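Local coordinates for protein-tyrosine-phosphatase (PDB 7DHF), which probably hydrolyses phosphotyrosine in proteins to tyrosine and phosphate, as a low-molecular-weight protein tyrosine phosphatase linked to capsular polysaccharide, at residues A[94-97]-A[98-101]; A[131-134]-A[135-139]. The protein carries 1 engineered substitution. One frame throughout, in Å; residues are numbered along the deposited sequence.

Both are local contacts between neighbouring turns: interaction 1 at the C-terminal end of helix 92-100, running one residue past it, and interaction 2 within helix 128-146. The two lie on opposite sides of the centre of the chain. Their centres are about 25 Å apart and their nearest atoms about 15 Å, so they do not touch. Interaction 2 is the closer to the predicted catalytic residues: the side chains of I138 and R18 are about 4 Å apart, those of F131 and D122 about 6 Å. Interaction 1 stands farther back, with about 10 Å between the side chains of L97 and A12, the engineered residue at the predicted nucleophile position, and about 11 Å between those of A96 and R18.

Interaction 1: residues A[94-97]-A[98-101]; sequences MEAL and TQIA
The amide of T98 donates to M94 O at 2.9 Å, and that of Q99 to E95 O at 3.1 Å, in the last turns of helix 92-100, the helix of the beta-alpha-beta unit between strands 85-88 and 108-110. The T98 hydroxyl lies close to both of these carbonyl oxygens: OG1 is 3.0 Å from E95 O and 3.1 Å from M94 O, and its single proton could go to either. The chi1 of 55° accounts for this, since it sets OG1 between the backbone N and the carbonyl carbon and folds it back onto the preceding turn. At the end of the helix, L97 O accepts a bond from A101 N (2.8 Å, N-H...O angle 155°), with the donor in the carbonyl plane, and a weak, more bent one from I100 N (126°). This carbonyl therefore serves mainly A101 N, with I100 N a weak second donor, where the chain leaves the helix.

The extended chain of Q99 runs back along the helix, its CG 3.3 Å from E95 O, and brings the amide oxygen near A96. One water donates to both A96 O and Q99 OE1, joining backbone and side chain. Inward, L97 packs against I86 and T108 of the flanking strands, and M94 against V88 and L110; A101 settles on S77 and C80 of helix 77-80. On the T98 side chain the methyl branch also leans on the preceding turn, with CG2 3.3 Å from M94 O.

Interaction 2: residues A[131-134]-A[135-139]; sequences FVHA and YQLID
F131 O, V132 O, H133 O and A134 O accept in turn from the amides of Y135, Q136, L137 and I138, in regular alpha-helical i to i+4 bonds of 2.9 to 3.1 Å. This is part of the long C-terminal helix 128-146 of the low-molecular-weight phosphatase fold. The one side-chain pair across the turn is H133 with L137. A chi1 of 175°, which sets CG opposite the backbone N, carries the imidazole along the helix toward L137, whose CG lies 4.0 Å above one ring face, offset toward the rim. L137 CD1 reaches the outer end of the ring, 3.4 Å from H133 NE2.

The buried side of the helix faces the rest of the fold. F131 packs on M55, A56 and V59 of helix 54-61, while Y135 touches V59 of that helix and T21 and V25 of helix 18-29. I138 touches R18 and T21, and so borders a predicted active-site residue. On the exposed side, Q136 is bent at chi2 (67°) and its NE2 is hydrogen-bonded to E140 OE2, one turn on. I138 also covers the carbonyl that its own amide uses, with CG1 3.2 Å from A134 O.

Interaction 1: residues A[94-97]-A[98-101]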
loop_
_atom_site.group_PDB
_atom_site.type_symbol
_atom_site.label_atom_id
_atom_site.label_comp_id
_atom_site.label_asym_id
_atom_site.label_seq_id
_atom_site.Cartn_x
_atom_site.Cartn_y
_atom_site.Cartn_z
ATOM N N MET A 94 5.728 8.477 6.626
ATOM C CA MET A 94 7.091 8.078 6.961
ATOM C C MET A 94 7.407 8.366 8.422
ATOM O O MET A 94 7.979 7.523 9.122
ATOM C CB MET A 94 8.086 8.784 6.043
ATOM C CG MET A 94 7.927 8.413 4.586
ATOM S SD MET A 94 9.358 8.901 3.615
ATOM C CE MET A 94 8.774 8.546 1.961
ATOM N N GLU A 95 7.051 9.558 8.903
ATOM C CA GLU A 95 7.335 9.892 10.295
ATOM C C GLU A 95 6.520 9.024 11.248
ATOM O O GLU A 95 7.027 8.594 12.291
ATOM C CB GLU A 95 7.091 11.381 10.549
ATOM C CG GLU A 95 8.190 12.280 9.995
ATOM C CD GLU A 95 8.031 13.733 10.404
ATOM O OE1 GLU A 95 7.079 14.044 11.150
ATOM O OE2 GLU A 95 8.862 14.564 9.980
ATOM N N ALA A 96 5.261 8.746 10.905
ATOM C CA ALA A 96 4.464 7.843 11.726
ATOM C C ALA A 96 5.058 6.441 11.722
ATOM O O ALA A 96 5.059 5.753 12.750
ATOM C CB ALA A 96 3.022 7.816 11.221
ATOM N N LEU A 97 5.579 6.005 10.574
ATOM C CA LEU A 97 6.195 4.685 10.486
ATOM C C LEU A 97 7.456 4.609 11.337
ATOM O O LEU A 97 7.671 3.631 12.060
ATOM C CB LEU A 97 6.510 4.359 9.026
ATOM C CG LEU A 97 7.158 2.998 8.762
ATOM C CD1 LEU A 97 6.629 2.412 7.463
ATOM C CD2 LEU A 97 8.674 3.095 8.714
ATOM N N THR A 98 8.308 5.635 11.258
ATOM C CA THR A 98 9.566 5.611 11.996
ATOM C C THR A 98 9.359 5.735 13.500
ATOM O O THR A 98 10.231 5.314 14.266
ATOM C CB THR A 98 10.503 6.703 11.481
ATOM O OG1 THR A 98 9.844 7.973 11.532
ATOM C CG2 THR A 98 10.928 6.406 10.049
ATOM N N GLN A 99 8.234 6.303 13.942
ATOM C CA GLN A 99 7.880 6.218 15.355
ATOM C C GLN A 99 7.757 4.763 15.789
ATOM O O GLN A 99 8.160 4.398 16.899
ATOM C CB GLN A 99 6.560 6.947 15.611
ATOM C CG GLN A 99 6.652 8.462 15.596
ATOM C CD GLN A 99 5.305 9.122 15.831
ATOM O OE1 GLN A 99 4.278 8.660 15.332
ATOM N NE2 GLN A 99 5.302 10.203 16.602
ATOM N N ILE A 100 7.200 3.919 14.919
ATOM C CA ILE A 100 7.021 2.506 15.233
ATOM C C ILE A 100 8.308 1.730 14.988
ATOM O O ILE A 100 8.686 0.865 15.786
ATOM C CB ILE A 100 5.845 1.941 14.412
ATOM C CG1 ILE A 100 4.538 2.644 14.789
ATOM C CG2 ILE A 100 5.718 0.433 14.615
ATOM C CD1 ILE A 100 3.402 2.398 13.814
ATOM N N ALA A 101 8.995 2.024 13.887
ATOM C CA ALA A 101 10.172 1.268 13.458
ATOM C C ALA A 101 11.236 2.246 12.986
ATOM O O ALA A 101 11.448 2.426 11.780
ATOM C CB ALA A 101 9.810 0.285 12.342
HETATM O O HOH W 1 3.108 6.350 14.536
#

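Interaction 2: residues A[131-134]-A[135-139]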
loop_
_atom_site.group_PDB
_atom_site.type_symbol
_atom_site.label_atom_id
_atom_site.label_comp_id
_atom_site.label_asym_id
_atom_site.label_seq_id
_atom_site.Cartn_x
_atom_site.Cartn_y
_atom_site.Cartn_z
ATOM N N PHE A 131 -12.437 6.136 -5.392
ATOM C CA PHE A 131 -11.704 4.886 -5.552
ATOM C C PHE A 131 -11.094 4.778 -6.946
ATOM O O PHE A 131 -9.995 4.234 -7.107
ATOM C CB PHE A 131 -12.622 3.703 -5.243
ATOM C CG PHE A 131 -12.885 3.519 -3.775
ATOM C CD1 PHE A 131 -12.104 2.661 -3.021
ATOM C CD2 PHE A 131 -13.907 4.213 -3.147
ATOM C CE1 PHE A 131 -12.337 2.495 -1.673
ATOM C CE2 PHE A 131 -14.145 4.051 -1.795
ATOM C CZ PHE A 131 -13.358 3.191 -1.057
ATOM N N VAL A 132 -11.791 5.284 -7.964
ATOM C CA VAL A 132 -11.229 5.304 -9.312
ATOM C C VAL A 132 -10.001 6.205 -9.363
ATOM O O VAL A 132 -8.988 5.865 -9.987
ATOM C CB VAL A 132 -12.304 5.723 -10.334
ATOM C CG1 VAL A 132 -11.689 5.938 -11.715
ATOM C CG2 VAL A 132 -13.401 4.673 -10.403
ATOM N N HIS A 133 -10.070 7.368 -8.710
ATOM C CA HIS A 133 -8.926 8.274 -8.674
ATOM C C HIS A 133 -7.746 7.631 -7.958
ATOM O O HIS A 133 -6.605 7.691 -8.433
ATOM C CB HIS A 133 -9.327 9.579 -7.984
ATOM C CG HIS A 133 -8.190 10.534 -7.787
ATOM N ND1 HIS A 133 -7.551 11.160 -8.836
ATOM C CD2 HIS A 133 -7.581 10.974 -6.660
ATOM C CE1 HIS A 133 -6.597 11.942 -8.364
ATOM N NE2 HIS A 133 -6.594 11.848 -7.047
ATOM N N ALA A 134 -8.002 7.009 -6.804
ATOM C CA ALA A 134 -6.930 6.342 -6.076
ATOM C C ALA A 134 -6.315 5.228 -6.910
ATOM O O ALA A 134 -5.087 5.101 -6.979
ATOM C CB ALA A 134 -7.456 5.794 -4.750
ATOM N N TYR A 135 -7.153 4.415 -7.563
ATOM C CA TYR A 135 -6.619 3.333 -8.381
ATOM C C TYR A 135 -5.755 3.877 -9.510
ATOM O O TYR A 135 -4.691 3.323 -9.808
ATOM C CB TYR A 135 -7.740 2.454 -8.943
ATOM C CG TYR A 135 -7.175 1.221 -9.604
ATOM C CD1 TYR A 135 -7.010 0.046 -8.887
ATOM C CD2 TYR A 135 -6.750 1.248 -10.927
ATOM C CE1 TYR A 135 -6.464 -1.075 -9.470
ATOM C CE2 TYR A 135 -6.197 0.128 -11.519
ATOM C CZ TYR A 135 -6.057 -1.031 -10.785
ATOM O OH TYR A 135 -5.509 -2.153 -11.360
ATOM N N GLN A 136 -6.199 4.959 -10.151
ATOM C CA GLN A 136 -5.426 5.539 -11.244
ATOM C C GLN A 136 -4.026 5.925 -10.784
ATOM O O GLN A 136 -3.030 5.584 -11.433
ATOM C CB GLN A 136 -6.158 6.758 -11.806
ATOM C CG GLN A 136 -5.451 7.416 -12.981
ATOM C CD GLN A 136 -5.428 6.534 -14.212
ATOM O OE1 GLN A 136 -6.347 5.748 -14.440
ATOM N NE2 GLN A 136 -4.378 6.660 -15.012
ATOM N N LEU A 137 -3.932 6.656 -9.671
ATOM C CA LEU A 137 -2.624 7.058 -9.165
ATOM C C LEU A 137 -1.796 5.847 -8.763
ATOM O O LEU A 137 -0.596 5.784 -9.048
ATOM C CB LEU A 137 -2.782 8.018 -7.987
ATOM C CG LEU A 137 -3.416 9.376 -8.293
ATOM C CD1 LEU A 137 -3.580 10.180 -7.013
ATOM C CD2 LEU A 137 -2.602 10.161 -9.313
ATOM N N ILE A 138 -2.416 4.878 -8.086
ATOM C CA ILE A 138 -1.692 3.677 -7.680
ATOM C C ILE A 138 -1.164 2.941 -8.903
ATOM O O ILE A 138 -0.013 2.488 -8.926
ATOM C CB ILE A 138 -2.595 2.787 -6.804
ATOM C CG1 ILE A 138 -2.837 3.464 -5.453
ATOM C CG2 ILE A 138 -1.985 1.400 -6.617
ATOM C CD1 ILE A 138 -3.905 2.802 -4.606
ATOM N N ASP A 139 -1.994 2.822 -9.941
ATOM C CA ASP A 139 -1.590 2.129 -11.159
ATOM C C ASP A 139 -0.405 2.828 -11.819
ATOM O O ASP A 139 0.616 2.199 -12.119
ATOM C CB ASP A 139 -2.792 2.067 -12.107
ATOM C CG ASP A 139 -2.543 1.202 -13.325
ATOM O OD1 ASP A 139 -1.583 0.407 -13.317
ATOM O OD2 ASP A 139 -3.333 1.311 -14.288
#